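Local coordinates for protein aminopentol aminotransferase (Sphingopyxis macrogoltabida, PDB 6HBS) that transfers the amino group of hydrolysed fumonisin B1 (aminopentol) to pyruvate, giving the 2-keto product and alanine with pyridoxal 5'-phosphate as cofactor, at residues L314-E326 and K337-F349. Numbering follows the deposited sequence.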
ATOM      1  N   LEU A 314     -14.511 -24.442   3.388  1.00 21.07           N
ATOM      2  CA  LEU A 314     -13.284 -24.192   4.214  1.00 21.66           C
ATOM      3  C   LEU A 314     -13.619 -24.343   5.716  1.00 20.08           C
ATOM      4  O   LEU A 314     -12.788 -24.758   6.469  1.00 21.40           O
ATOM      5  CB  LEU A 314     -12.628 -22.846   3.881  1.00 20.52           C
ATOM      6  CG  LEU A 314     -13.396 -21.558   4.140  1.00 22.05           C
ATOM      7  CD1 LEU A 314     -13.174 -21.067   5.565  1.00 20.95           C
ATOM      8  CD2 LEU A 314     -12.942 -20.496   3.127  1.00 22.92           C
ATOM      9  N   ILE A 315     -14.865 -24.102   6.095  1.00 19.54           N
ATOM     10  CA  ILE A 315     -15.326 -24.347   7.480  1.00 22.07           C
ATOM     11  C   ILE A 315     -15.315 -25.867   7.776  1.00 22.61           C
ATOM     12  O   ILE A 315     -14.772 -26.326   8.800  1.00 22.93           O
ATOM     13  CB  ILE A 315     -16.696 -23.695   7.721  1.00 22.46           C
ATOM     14  CG1 ILE A 315     -16.574 -22.172   7.784  1.00 22.77           C
ATOM     15  CG2 ILE A 315     -17.350 -24.229   9.000  1.00 25.11           C
ATOM     16  CD1 ILE A 315     -17.886 -21.473   7.941  1.00 22.08           C
ATOM     17  N   ALA A 316     -15.882 -26.665   6.865  1.00 21.99           N
ATOM     18  CA  ALA A 316     -15.874 -28.146   7.017  1.00 21.56           C
ATOM     19  C   ALA A 316     -14.436 -28.654   7.162  1.00 19.88           C
ATOM     20  O   ALA A 316     -14.140 -29.433   8.041  1.00 20.96           O
ATOM     21  CB  ALA A 316     -16.595 -28.776   5.855  1.00 23.06           C
ATOM     22  N   SER A 317     -13.492 -28.152   6.358  1.00 18.89           N
ATOM     23  CA  SER A 317     -12.089 -28.579   6.493  1.00 19.23           C
ATOM     24  C   SER A 317     -11.537 -28.212   7.868  1.00 18.57           C
ATOM     25  O   SER A 317     -10.806 -29.026   8.488  1.00 20.27           O
ATOM     26  CB  SER A 317     -11.197 -28.018   5.391  1.00 21.24           C
ATOM     27  OG  SER A 317     -11.675 -28.471   4.144  1.00 25.83           O
ATOM     28  N   GLY A 318     -11.822 -26.973   8.308  1.00 18.16           N
ATOM     29  CA  GLY A 318     -11.413 -26.469   9.633  1.00 19.58           C
ATOM     30  C   GLY A 318     -11.943 -27.339  10.759  1.00 19.45           C
ATOM     31  O   GLY A 318     -11.194 -27.695  11.677  1.00 18.16           O
ATOM     32  N   ALA A 319     -13.238 -27.687  10.673  1.00 19.36           N
ATOM     33  CA  ALA A 319     -13.913 -28.507  11.711  1.00 18.67           C
ATOM     34  C   ALA A 319     -13.266 -29.907  11.777  1.00 18.91           C
ATOM     35  O   ALA A 319     -13.016 -30.447  12.887  1.00 18.29           O
ATOM     36  CB  ALA A 319     -15.389 -28.564  11.407  1.00 19.15           C
ATOM     37  N   ALA A 320     -12.951 -30.483  10.599  1.00 19.19           N
ATOM     38  CA  ALA A 320     -12.344 -31.829  10.518  1.00 19.86           C
ATOM     39  C   ALA A 320     -10.965 -31.811  11.162  1.00 20.62           C
ATOM     40  O   ALA A 320     -10.585 -32.759  11.863  1.00 21.20           O
ATOM     41  CB  ALA A 320     -12.255 -32.339   9.086  1.00 20.07           C
ATOM     42  N   LEU A 321     -10.182 -30.769  10.872  1.00 19.97           N
ATOM     43  CA  LEU A 321      -8.861 -30.668  11.438  1.00 19.73           C
ATOM     44  C   LEU A 321      -8.979 -30.556  12.960  1.00 17.99           C
ATOM     45  O   LEU A 321      -8.184 -31.193  13.680  1.00 20.70           O
ATOM     46  CB  LEU A 321      -8.129 -29.441  10.874  1.00 19.49           C
ATOM     47  CG  LEU A 321      -6.778 -29.147  11.508  1.00 22.35           C
ATOM     48  CD1 LEU A 321      -5.780 -30.252  11.229  1.00 25.17           C
ATOM     49  CD2 LEU A 321      -6.235 -27.801  11.031  1.00 26.36           C
ATOM     50  N   ARG A 322      -9.894 -29.706  13.420  1.00 18.51           N
ATOM     51  CA  ARG A 322     -10.109 -29.442  14.871  1.00 19.74           C
ATOM     52  C   ARG A 322     -10.484 -30.746  15.610  1.00 19.87           C
ATOM     53  O   ARG A 322      -9.884 -31.076  16.640  1.00 20.85           O
ATOM     54  CB  ARG A 322     -11.201 -28.392  15.073  1.00 19.61           C
ATOM     55  CG  ARG A 322     -11.554 -28.143  16.539  1.00 19.68           C
ATOM     56  CD  ARG A 322     -12.272 -26.830  16.776  1.00 20.52           C
ATOM     57  NE  ARG A 322     -11.317 -25.742  16.580  1.00 21.33           N
ATOM     58  CZ  ARG A 322     -11.596 -24.462  16.793  1.00 21.49           C
ATOM     59  NH1 ARG A 322     -12.832 -24.109  17.122  1.00 18.12           N
ATOM     60  NH2 ARG A 322     -10.632 -23.560  16.683  1.00 20.31           N
ATOM     61  N   ALA A 323     -11.469 -31.471  15.074  1.00 21.23           N
ATOM     62  CA  ALA A 323     -11.904 -32.790  15.619  1.00 19.60           C
ATOM     63  C   ALA A 323     -10.729 -33.765  15.674  1.00 22.32           C
ATOM     64  O   ALA A 323     -10.504 -34.433  16.696  1.00 20.39           O
ATOM     65  CB  ALA A 323     -13.017 -33.356  14.777  1.00 20.86           C
ATOM     66  N   GLY A 324      -9.969 -33.842  14.567  1.00 20.91           N
ATOM     67  CA  GLY A 324      -8.825 -34.701  14.504  1.00 20.96           C
ATOM     68  C   GLY A 324      -7.796 -34.402  15.577  1.00 22.16           C
ATOM     69  O   GLY A 324      -7.223 -35.336  16.204  1.00 19.77           O
ATOM     70  N   LEU A 325      -7.490 -33.106  15.768  1.00 21.01           N
ATOM     71  CA  LEU A 325      -6.456 -32.688  16.717  1.00 21.14           C
ATOM     72  C   LEU A 325      -6.925 -32.921  18.150  1.00 21.17           C
ATOM     73  O   LEU A 325      -6.134 -33.278  19.002  1.00 22.11           O
ATOM     74  CB  LEU A 325      -6.070 -31.218  16.490  1.00 21.42           C
ATOM     75  CG  LEU A 325      -5.236 -30.939  15.232  1.00 21.53           C
ATOM     76  CD1 LEU A 325      -4.964 -29.438  15.056  1.00 21.83           C
ATOM     77  CD2 LEU A 325      -3.928 -31.693  15.276  1.00 21.86           C
ATOM     78  N   GLU A 326      -8.224 -32.765  18.399  1.00 22.74           N
ATOM     79  CA  GLU A 326      -8.781 -33.024  19.715  1.00 23.40           C
ATOM     80  C   GLU A 326      -8.520 -34.501  20.052  1.00 23.84           C
ATOM     81  O   GLU A 326      -7.956 -34.838  21.139  1.00 23.02           O
ATOM     82  CB  GLU A 326     -10.260 -32.634  19.706  1.00 26.36           C
ATOM     83  CG  GLU A 326     -11.051 -33.116  20.913  1.00 32.98           C
ATOM     84  CD  GLU A 326     -10.581 -32.533  22.228  1.00 38.41           C
ATOM     85  OE1 GLU A 326     -10.592 -33.276  23.264  1.00 40.23           O
ATOM     86  OE2 GLU A 326     -10.134 -31.372  22.203  1.00 37.09           O
ATOM     87  N   LYS A 337      -5.370 -26.019  23.446  1.00 26.09           N
ATOM     88  CA  LYS A 337      -6.392 -24.978  23.423  1.00 25.74           C
ATOM     89  C   LYS A 337      -6.576 -24.562  21.952  1.00 24.97           C
ATOM     90  O   LYS A 337      -5.754 -23.827  21.405  1.00 24.64           O
ATOM     91  CB  LYS A 337      -5.969 -23.774  24.273  1.00 26.27           C
ATOM     92  CG  LYS A 337      -5.709 -24.070  25.745  1.00 28.57           C
ATOM     93  CD  LYS A 337      -5.286 -22.842  26.558  1.00 28.78           C
ATOM     94  CE  LYS A 337      -3.922 -22.288  26.180  1.00 31.57           C
ATOM     95  NZ  LYS A 337      -3.680 -20.931  26.731  1.00 33.39           N
ATOM     96  N   GLN A 338      -7.618 -25.093  21.315  1.00 23.89           N
ATOM     97  CA  GLN A 338      -7.961 -24.716  19.948  1.00 23.57           C
ATOM     98  C   GLN A 338      -9.074 -23.686  20.057  1.00 23.61           C
ATOM     99  O   GLN A 338     -10.149 -24.029  20.469  1.00 23.73           O
ATOM    100  CB  GLN A 338      -8.435 -25.922  19.147  1.00 24.09           C
ATOM    101  CG  GLN A 338      -7.429 -27.063  19.139  1.00 23.87           C
ATOM    102  CD  GLN A 338      -7.833 -28.096  18.122  1.00 25.51           C
ATOM    103  OE1 GLN A 338      -7.728 -27.878  16.910  1.00 23.06           O
ATOM    104  NE2 GLN A 338      -8.369 -29.208  18.614  1.00 22.86           N
ATOM    105  N   THR A 339      -8.772 -22.426  19.720  1.00 21.91           N
ATOM    106  CA  THR A 339      -9.667 -21.314  20.004  1.00 21.35           C
ATOM    107  C   THR A 339      -9.957 -20.517  18.736  1.00 20.73           C
ATOM    108  O   THR A 339      -9.220 -20.576  17.756  1.00 21.57           O
ATOM    109  CB  THR A 339      -9.094 -20.421  21.113  1.00 22.02           C
ATOM    110  OG1 THR A 339      -7.820 -19.893  20.733  1.00 20.86           O
ATOM    111  CG2 THR A 339      -8.959 -21.189  22.416  1.00 23.11           C
ATOM    112  N   GLY A 340     -11.038 -19.750  18.815  1.00 21.01           N
ATOM    113  CA  GLY A 340     -11.630 -19.055  17.717  1.00 22.58           C
ATOM    114  C   GLY A 340     -12.270 -20.014  16.723  1.00 22.09           C
ATOM    115  O   GLY A 340     -12.290 -21.228  16.906  1.00 20.92           O
ATOM    116  N   PRO A 341     -12.784 -19.483  15.605  1.00 20.56           N
ATOM    117  CA  PRO A 341     -13.453 -20.309  14.606  1.00 20.84           C
ATOM    118  C   PRO A 341     -12.476 -21.365  14.069  1.00 20.04           C
ATOM    119  O   PRO A 341     -11.300 -21.074  13.875  1.00 19.42           O
ATOM    120  CB  PRO A 341     -13.836 -19.311  13.498  1.00 20.56           C
ATOM    121  CG  PRO A 341     -13.660 -17.956  14.125  1.00 22.00           C
ATOM    122  CD  PRO A 341     -12.568 -18.101  15.159  1.00 20.05           C
ATOM    123  N   ALA A 342     -12.979 -22.567  13.779  1.00 19.59           N
ATOM    124  CA  ALA A 342     -12.139 -23.654  13.279  1.00 21.01           C
ATOM    125  C   ALA A 342     -11.488 -23.275  11.939  1.00 19.64           C
ATOM    126  O   ALA A 342     -10.413 -23.787  11.633  1.00 20.15           O
ATOM    127  CB  ALA A 342     -12.935 -24.930  13.123  1.00 20.97           C
ATOM    128  N   GLN A 343     -12.130 -22.396  11.158  1.00 21.48           N
ATOM    129  CA  GLN A 343     -11.577 -21.940   9.840  1.00 19.56           C
ATOM    130  C   GLN A 343     -10.468 -20.868   9.999  1.00 21.06           C
ATOM    131  O   GLN A 343      -9.821 -20.494   8.992  1.00 18.93           O
ATOM    132  CB  GLN A 343     -12.713 -21.436   8.936  1.00 18.67           C
ATOM    133  CG  GLN A 343     -13.418 -20.151   9.376  1.00 20.60           C
ATOM    134  CD  GLN A 343     -14.648 -20.342  10.232  1.00 20.87           C
ATOM    135  OE1 GLN A 343     -14.700 -21.272  11.027  1.00 21.13           O
ATOM    136  NE2 GLN A 343     -15.636 -19.460  10.091  1.00 19.27           N
ATOM    137  N   MET A 344     -10.302 -20.289  11.199  1.00 19.25           N
ATOM    138  CA  MET A 344      -9.202 -19.357  11.494  1.00 21.06           C
ATOM    139  C   MET A 344      -8.663 -19.681  12.875  1.00 19.36           C
ATOM    140  O   MET A 344      -8.787 -18.868  13.787  1.00 18.85           O
ATOM    141  CB  MET A 344      -9.656 -17.894  11.495  1.00 21.29           C
ATOM    142  CG  MET A 344     -10.072 -17.408  10.152  1.00 24.90           C
ATOM    143  SD  MET A 344     -10.560 -15.649  10.110  1.00 24.33           S
ATOM    144  CE  MET A 344      -9.246 -14.800  10.973  1.00 25.80           C
ATOM    145  N   PRO A 345      -8.070 -20.877  13.064  1.00 18.65           N
ATOM    146  CA  PRO A 345      -7.811 -21.386  14.405  1.00 18.27           C
ATOM    147  C   PRO A 345      -6.498 -20.926  15.018  1.00 18.19           C
ATOM    148  O   PRO A 345      -5.497 -20.721  14.326  1.00 18.31           O
ATOM    149  CB  PRO A 345      -7.819 -22.922  14.183  1.00 18.32           C
ATOM    150  CG  PRO A 345      -7.265 -23.092  12.794  1.00 19.87           C
ATOM    151  CD  PRO A 345      -7.747 -21.868  12.020  1.00 19.03           C
ATOM    152  N   GLN A 346      -6.542 -20.734  16.334  1.00 19.59           N
ATOM    153  CA  GLN A 346      -5.354 -20.580  17.158  1.00 19.91           C
ATOM    154  C   GLN A 346      -5.201 -21.913  17.904  1.00 19.92           C
ATOM    155  O   GLN A 346      -6.144 -22.378  18.556  1.00 20.69           O
ATOM    156  CB  GLN A 346      -5.539 -19.401  18.111  1.00 20.31           C
ATOM    157  CG  GLN A 346      -4.324 -19.048  18.948  1.00 20.78           C
ATOM    158  CD  GLN A 346      -3.397 -18.115  18.208  1.00 23.12           C
ATOM    159  OE1 GLN A 346      -2.752 -18.527  17.244  1.00 20.81           O
ATOM    160  NE2 GLN A 346      -3.333 -16.860  18.661  1.00 20.75           N
ATOM    161  N   ILE A 347      -4.043 -22.535  17.766  1.00 20.11           N
ATOM    162  CA  ILE A 347      -3.820 -23.893  18.273  1.00 22.48           C
ATOM    163  C   ILE A 347      -2.580 -23.844  19.171  1.00 19.97           C
ATOM    164  O   ILE A 347      -1.466 -23.870  18.709  1.00 20.00           O
ATOM    165  CB  ILE A 347      -3.686 -24.905  17.116  1.00 21.47           C
ATOM    166  CG1 ILE A 347      -4.923 -24.902  16.213  1.00 23.19           C
ATOM    167  CG2 ILE A 347      -3.407 -26.299  17.674  1.00 23.31           C
ATOM    168  CD1 ILE A 347      -4.803 -25.775  14.952  1.00 23.12           C
ATOM    169  N   PHE A 348      -2.834 -23.685  20.467  1.00 20.48           N
ATOM    170  CA  PHE A 348      -1.834 -23.659  21.483  1.00 20.69           C
ATOM    171  C   PHE A 348      -1.909 -24.935  22.347  1.00 22.10           C
ATOM    172  O   PHE A 348      -2.890 -25.696  22.282  1.00 22.40           O
ATOM    173  CB  PHE A 348      -2.067 -22.455  22.402  1.00 21.60           C
ATOM    174  CG  PHE A 348      -1.796 -21.081  21.828  1.00 23.46           C
ATOM    175  CD1 PHE A 348      -1.263 -20.894  20.560  1.00 23.15           C
ATOM    176  CD2 PHE A 348      -2.071 -19.951  22.591  1.00 24.55           C
ATOM    177  CE1 PHE A 348      -1.029 -19.615  20.062  1.00 23.70           C
ATOM    178  CE2 PHE A 348      -1.859 -18.677  22.080  1.00 24.79           C
ATOM    179  CZ  PHE A 348      -1.319 -18.513  20.827  1.00 24.98           C
ATOM    180  N   PHE A 349      -0.878 -25.131  23.171  1.00 23.20           N
ATOM    181  CA  PHE A 349      -0.868 -26.165  24.204  1.00 23.83           C
ATOM    182  C   PHE A 349      -1.291 -25.584  25.566  1.00 26.36           C
ATOM    183  O   PHE A 349      -0.849 -24.504  25.969  1.00 23.95           O
ATOM    184  CB  PHE A 349       0.512 -26.810  24.247  1.00 23.85           C
ATOM    185  CG  PHE A 349       0.745 -27.766  23.111  1.00 23.90           C
ATOM    186  CD1 PHE A 349       1.061 -27.300  21.843  1.00 24.36           C
ATOM    187  CD2 PHE A 349       0.645 -29.131  23.303  1.00 26.09           C
ATOM    188  CE1 PHE A 349       1.242 -28.168  20.776  1.00 24.67           C
ATOM    189  CE2 PHE A 349       0.828 -30.001  22.234  1.00 26.48           C
ATOM    190  CZ  PHE A 349       1.122 -29.520  20.974  1.00 24.56           C
TER
HETATM  191  O   HOH W   1      -9.233 -26.000  12.719  1.00 17.68           O
HETATM  192  O   HOH W   2      -8.665 -25.816  15.518  1.00 21.12           O
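Arg322 and Gln338 reach across in opposite directions between helix 310-332 and the two-stranded antiparallel hairpin 336-339/346-349 that follows it in this class-III aminotransferase. Helix segment 314-326 and strand 337-339 run nearly antiparallel, their axes 10.1 Å apart at closest approach, and the connection between the strands includes a type I turn from Pro341 to Met344. Among the polar links, the guanidinium grips one atom end-on: NH1 and NH2 of Arg322 both donate to Gly340 O at 2.9 Å, each bond bent but near the guanidinium plane. NH1 approaches almost in line with the carbonyl, NH2 from above its plane. Ala342 CA covers the centre of one guanidinium face, 3.6 Å above the plane, and the carbonyl of Gln338 lies over the opposite face, offset toward the rim, so backbone sandwiches the group. The Gln338 chain, extended beyond CG (chi2 -169°), carries its amide to the helix, where NE2 donates to Arg322 O at 3.1 Å and 165°; that carbonyl also accepts from Glu326 N. An alanine in place of Arg322 would probably leave Gly340 O without these two donors and open a gap between Gln338 and Ala342. Apolar contacts flank this core. Leu325 CD1 meets Ile347 CD1 at 3.7 Å, the side chains crossing at about a right angle, while helix 386-405 touches Leu325 through Thr396. At the turn, Ile315 CG1 lies alongside the Gln343 amide, 3.6 Å from its CD, and the amide's NE2 is hydrogen-bonded to Arg237 O. With no side chain at Gly318, its CA packs directly against Ala342 O. Two waters bridge the segments: one links Arg322 NE and Gln338 OE1, the other donates to both Gly318 O and Ala342 O, at 2.8 and 2.7 Å.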